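Local coordinates for protein ABC transporter (Caldanaerobius, PDB 4G68) that probably binds xylan-derived oligosaccharides outside the cell as the solute-binding component of an ABC transporter for their uptake, at residues Trp229-Ile234 against Asp430-Leu435. Sequence-based numbering, arbitrary orientation.
Sequences WYYDMI and DLVAQL. With XYP (beta-D-xylopyranose), chain D.
Val432 and Leu435 pack against the ring-bearing side chain of Tyr231, joining helices 422-436 and 225-239 in a small helix-helix contact of an ABC-type solute-binding protein, a fold of the periplasmic binding protein class. Along 430-435, where Leu431 instead packs on Tyr445, Gln448 and Met449 of helix 442-453, Val432 is the first to turn toward Tyr231, and its CA is the nearest to a CA of the partner, 7.2 Å from that of Tyr231. Its short forked side chain fits so near an approach: both methyls reach Tyr231 CB, CG2 at 3.9 Å and CG1 at 4.0 Å. One helical turn on from Leu431, Leu435 brings the longer reach needed farther along the ring, and its CD1 lies 4.0 Å from Tyr231 CD1. The CD1 methyl meets the tyrosine obliquely, and the Leu435 side chain also touches Ala263 and Gln267 of helix 257-271.

Tyr231 suits the join because its ring supplies carbon surface and its hydroxyl, at the far end of a buried residue, is hydrogen-bonded to Phe259 O. CG lies anti to the backbone N (chi1 175°), which sends the ring alongside Val432 and Leu435. On a different side of helix 225-239, Trp229 serves the sugar pocket: the pyrrole edge of its indole meets the xylose, which is also held by Gln177, Asp417, Asn103 and Lys107. An alanine in place of Trp229 would probably leave XYP O4 without this donor and open a gap beside the sugar where the indole edge now lies. At that edge, Trp229 NE1 donates a nearly straight hydrogen bond (167°) to XYP O4 at 2.9 Å.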
ATOM      1  N   TRP A 229      -1.889   6.477   6.158  1.00  4.60           N
ATOM      2  CA  TRP A 229      -0.641   6.686   5.427  1.00  4.48           C
ATOM      3  C   TRP A 229      -0.026   8.021   5.622  1.00  4.32           C
ATOM      4  O   TRP A 229       1.235   8.132   5.734  1.00  4.15           O
ATOM      5  CB  TRP A 229      -0.800   6.420   3.936  1.00  4.15           C
ATOM      6  CG  TRP A 229      -0.738   4.954   3.605  1.00  4.23           C
ATOM      7  CD1 TRP A 229      -1.540   3.890   4.097  1.00  4.54           C
ATOM      8  CD2 TRP A 229       0.206   4.322   2.692  1.00  4.08           C
ATOM      9  NE1 TRP A 229      -1.119   2.713   3.541  1.00  4.25           N
ATOM     10  CE2 TRP A 229      -0.065   2.906   2.713  1.00  4.41           C
ATOM     11  CE3 TRP A 229       1.271   4.798   1.900  1.00  4.22           C
ATOM     12  CZ2 TRP A 229       0.662   1.979   1.906  1.00  4.13           C
ATOM     13  CZ3 TRP A 229       2.005   3.867   1.126  1.00  4.26           C
ATOM     14  CH2 TRP A 229       1.708   2.490   1.141  1.00  4.34           C
ATOM     15  N   TYR A 230      -0.906   9.035   5.710  1.00  4.22           N
ATOM     16  CA  TYR A 230      -0.385  10.387   5.940  1.00  4.26           C
ATOM     17  C   TYR A 230       0.315  10.460   7.328  1.00  4.48           C
ATOM     18  O   TYR A 230       1.468  10.973   7.452  1.00  3.60           O
ATOM     19  CB  TYR A 230      -1.509  11.418   5.915  1.00  4.83           C
ATOM     20  CG  TYR A 230      -2.087  11.782   4.593  1.00  4.90           C
ATOM     21  CD1 TYR A 230      -2.044  13.119   4.155  1.00  5.08           C
ATOM     22  CD2 TYR A 230      -2.793  10.831   3.854  1.00  5.34           C
ATOM     23  CE1 TYR A 230      -2.618  13.492   2.904  1.00  5.65           C
ATOM     24  CE2 TYR A 230      -3.420  11.158   2.611  1.00  5.32           C
ATOM     25  CZ  TYR A 230      -3.307  12.484   2.166  1.00  5.91           C
ATOM     26  OH  TYR A 230      -3.889  12.843   0.975  1.00  5.53           O
ATOM     27  N   TYR A 231      -0.382   9.970   8.357  1.00  4.40           N
ATOM     28  CA  TYR A 231       0.221  10.024   9.715  1.00  5.05           C
ATOM     29  C   TYR A 231       1.562   9.231   9.670  1.00  4.84           C
ATOM     30  O   TYR A 231       2.628   9.710  10.111  1.00  5.13           O
ATOM     31  CB  TYR A 231      -0.715   9.420  10.789  1.00  5.64           C
ATOM     32  CG  TYR A 231       0.026   9.418  12.083  1.00  5.25           C
ATOM     33  CD1 TYR A 231      -0.051  10.529  12.919  1.00  6.32           C
ATOM     34  CD2 TYR A 231       0.835   8.357  12.460  1.00  6.12           C
ATOM     35  CE1 TYR A 231       0.693  10.607  14.086  1.00  6.02           C
ATOM     36  CE2 TYR A 231       1.585   8.385  13.655  1.00  5.76           C
ATOM     37  CZ  TYR A 231       1.489   9.523  14.433  1.00  6.02           C
ATOM     38  OH  TYR A 231       2.247   9.601  15.558  1.00  6.72           O
ATOM     39  N   ASP A 232       1.528   8.000   9.133  1.00  4.91           N
ATOM     40  CA  ASP A 232       2.697   7.121   9.274  1.00  4.89           C
ATOM     41  C   ASP A 232       3.877   7.778   8.565  1.00  4.94           C
ATOM     42  O   ASP A 232       5.027   7.718   9.070  1.00  4.60           O
ATOM     43  CB  ASP A 232       2.423   5.741   8.645  1.00  5.06           C
ATOM     44  CG  ASP A 232       1.353   4.949   9.374  1.00  5.45           C
ATOM     45  OD1 ASP A 232       0.895   5.341  10.457  1.00  6.21           O
ATOM     46  OD2 ASP A 232       0.956   3.923   8.842  1.00  6.17           O
HETATM   47  N   MSE A 233       3.644   8.431   7.413  1.00  4.98           N
HETATM   48  CA  MSE A 233       4.737   9.210   6.737  1.00  5.71           C
HETATM   49  C   MSE A 233       5.197  10.347   7.519  1.00  5.41           C
HETATM   50  O   MSE A 233       6.407  10.548   7.585  1.00  5.80           O
HETATM   51  CB  MSE A 233       4.350   9.641   5.291  1.00  8.63           C
HETATM   52  CG  MSE A 233       5.275  10.781   4.791  1.00 11.00           C
HETATM   53 SE   MSE A 233       7.111  10.109   4.588  1.00 18.30          SE
HETATM   54  CE  MSE A 233       6.325   8.917   3.286  1.00  9.34           C
ATOM     55  N   ILE A 234       4.291  11.090   8.055  1.00  5.36           N
ATOM     56  CA  ILE A 234       4.751  12.269   8.806  1.00  5.62           C
ATOM     57  C   ILE A 234       5.579  11.769  10.042  1.00  5.86           C
ATOM     58  O   ILE A 234       6.641  12.368  10.419  1.00  5.71           O
ATOM     59  CB  ILE A 234       3.540  13.110   9.239  1.00  5.12           C
ATOM     60  CG1 ILE A 234       2.870  13.775   8.021  1.00  5.59           C
ATOM     61  CG2 ILE A 234       3.980  14.247  10.165  1.00  5.68           C
ATOM     62  CD1 ILE A 234       1.527  14.404   8.402  1.00  5.33           C
ATOM     63  N   ASP A 430      -8.253   3.816  13.947  1.00  6.62           N
ATOM     64  CA  ASP A 430      -9.359   4.586  14.524  1.00  6.73           C
ATOM     65  C   ASP A 430      -8.853   5.894  15.236  1.00  6.63           C
ATOM     66  O   ASP A 430      -9.450   6.949  15.131  1.00  6.27           O
ATOM     67  CB  ASP A 430     -10.017   3.719  15.615  1.00  8.46           C
ATOM     68  CG  ASP A 430     -10.843   2.553  15.075  1.00  9.10           C
ATOM     69  OD1 ASP A 430     -11.068   2.383  13.863  1.00 10.20           O
ATOM     70  OD2 ASP A 430     -11.158   1.697  15.938  1.00 11.20           O
ATOM     71  N   LEU A 431      -7.706   5.834  15.869  1.00  6.44           N
ATOM     72  CA  LEU A 431      -7.140   7.007  16.595  1.00  6.57           C
ATOM     73  C   LEU A 431      -6.655   8.058  15.589  1.00  6.18           C
ATOM     74  O   LEU A 431      -6.855   9.250  15.826  1.00  6.14           O
ATOM     75  CB  LEU A 431      -6.024   6.619  17.537  1.00  6.59           C
ATOM     76  CG  LEU A 431      -6.551   5.937  18.815  1.00  7.63           C
ATOM     77  CD1 LEU A 431      -5.367   5.542  19.722  1.00  7.28           C
ATOM     78  CD2 LEU A 431      -7.516   6.833  19.575  1.00  7.74           C
ATOM     79  N   VAL A 432      -6.073   7.613  14.473  1.00  5.80           N
ATOM     80  CA  VAL A 432      -5.748   8.520  13.377  1.00  5.79           C
ATOM     81  C   VAL A 432      -7.019   9.143  12.786  1.00  6.43           C
ATOM     82  O   VAL A 432      -7.069  10.373  12.455  1.00  5.60           O
ATOM     83  CB  VAL A 432      -4.807   7.863  12.328  1.00  5.63           C
ATOM     84  CG1 VAL A 432      -4.647   8.774  11.140  1.00  6.61           C
ATOM     85  CG2 VAL A 432      -3.424   7.648  12.943  1.00  5.47           C
ATOM     86  N   ALA A 433      -8.088   8.349  12.691  1.00  6.71           N
ATOM     87  CA  ALA A 433      -9.324   8.914  12.149  1.00  7.16           C
ATOM     88  C   ALA A 433      -9.858  10.046  13.129  1.00  7.59           C
ATOM     89  O   ALA A 433     -10.317  11.101  12.681  1.00  6.61           O
ATOM     90  CB  ALA A 433     -10.301   7.769  11.971  1.00  8.15           C
ATOM     91  N   GLN A 434      -9.765   9.813  14.441  1.00  7.45           N
ATOM     92  CA  GLN A 434     -10.033  10.918  15.422  1.00  9.60           C
ATOM     93  C   GLN A 434      -9.164  12.105  15.234  1.00  8.40           C
ATOM     94  O   GLN A 434      -9.671  13.235  15.352  1.00  9.88           O
ATOM     95  CB  GLN A 434     -10.021  10.382  16.883  1.00  9.93           C
ATOM     96  CG  GLN A 434     -11.131   9.386  17.044  1.00 11.73           C
ATOM     97  CD  GLN A 434     -10.977   8.454  18.214  1.00 13.15           C
ATOM     98  OE1 GLN A 434     -10.495   8.822  19.286  1.00 16.26           O
ATOM     99  NE2 GLN A 434     -11.344   7.187  17.986  1.00 16.61           N
ATOM    100  N   LEU A 435      -7.868  11.941  14.889  1.00  7.55           N
ATOM    101  CA  LEU A 435      -7.010  13.132  14.614  1.00  7.27           C
ATOM    102  C   LEU A 435      -7.601  13.971  13.445  1.00  6.91           C
ATOM    103  O   LEU A 435      -7.683  15.217  13.549  1.00  5.89           O
ATOM    104  CB  LEU A 435      -5.550  12.758  14.245  1.00  6.97           C
ATOM    105  CG  LEU A 435      -4.672  12.295  15.430  1.00  7.27           C
ATOM    106  CD1 LEU A 435      -3.316  11.885  14.893  1.00  7.54           C
ATOM    107  CD2 LEU A 435      -4.457  13.527  16.378  1.00  7.13           C
TER
HETATM  108  C1  XYP D   3      -3.573  -1.672   1.024  1.00  4.76           C
HETATM  109  C2  XYP D   3      -4.316  -2.132   2.274  1.00  4.76           C
HETATM  110  C3  XYP D   3      -3.952  -1.174   3.415  1.00  4.55           C
HETATM  111  C4  XYP D   3      -2.421  -0.975   3.547  1.00  4.62           C
HETATM  112  C5  XYP D   3      -1.730  -0.713   2.177  1.00  4.52           C
HETATM  113  O2  XYP D   3      -5.701  -2.182   2.000  1.00  4.98           O
HETATM  114  O3  XYP D   3      -4.525  -1.734   4.618  1.00  4.52           O
HETATM  115  O4  XYP D   3      -2.083   0.085   4.446  1.00  4.45           O
HETATM  116  O5  XYP D   3      -2.176  -1.662   1.215  1.00  4.62           O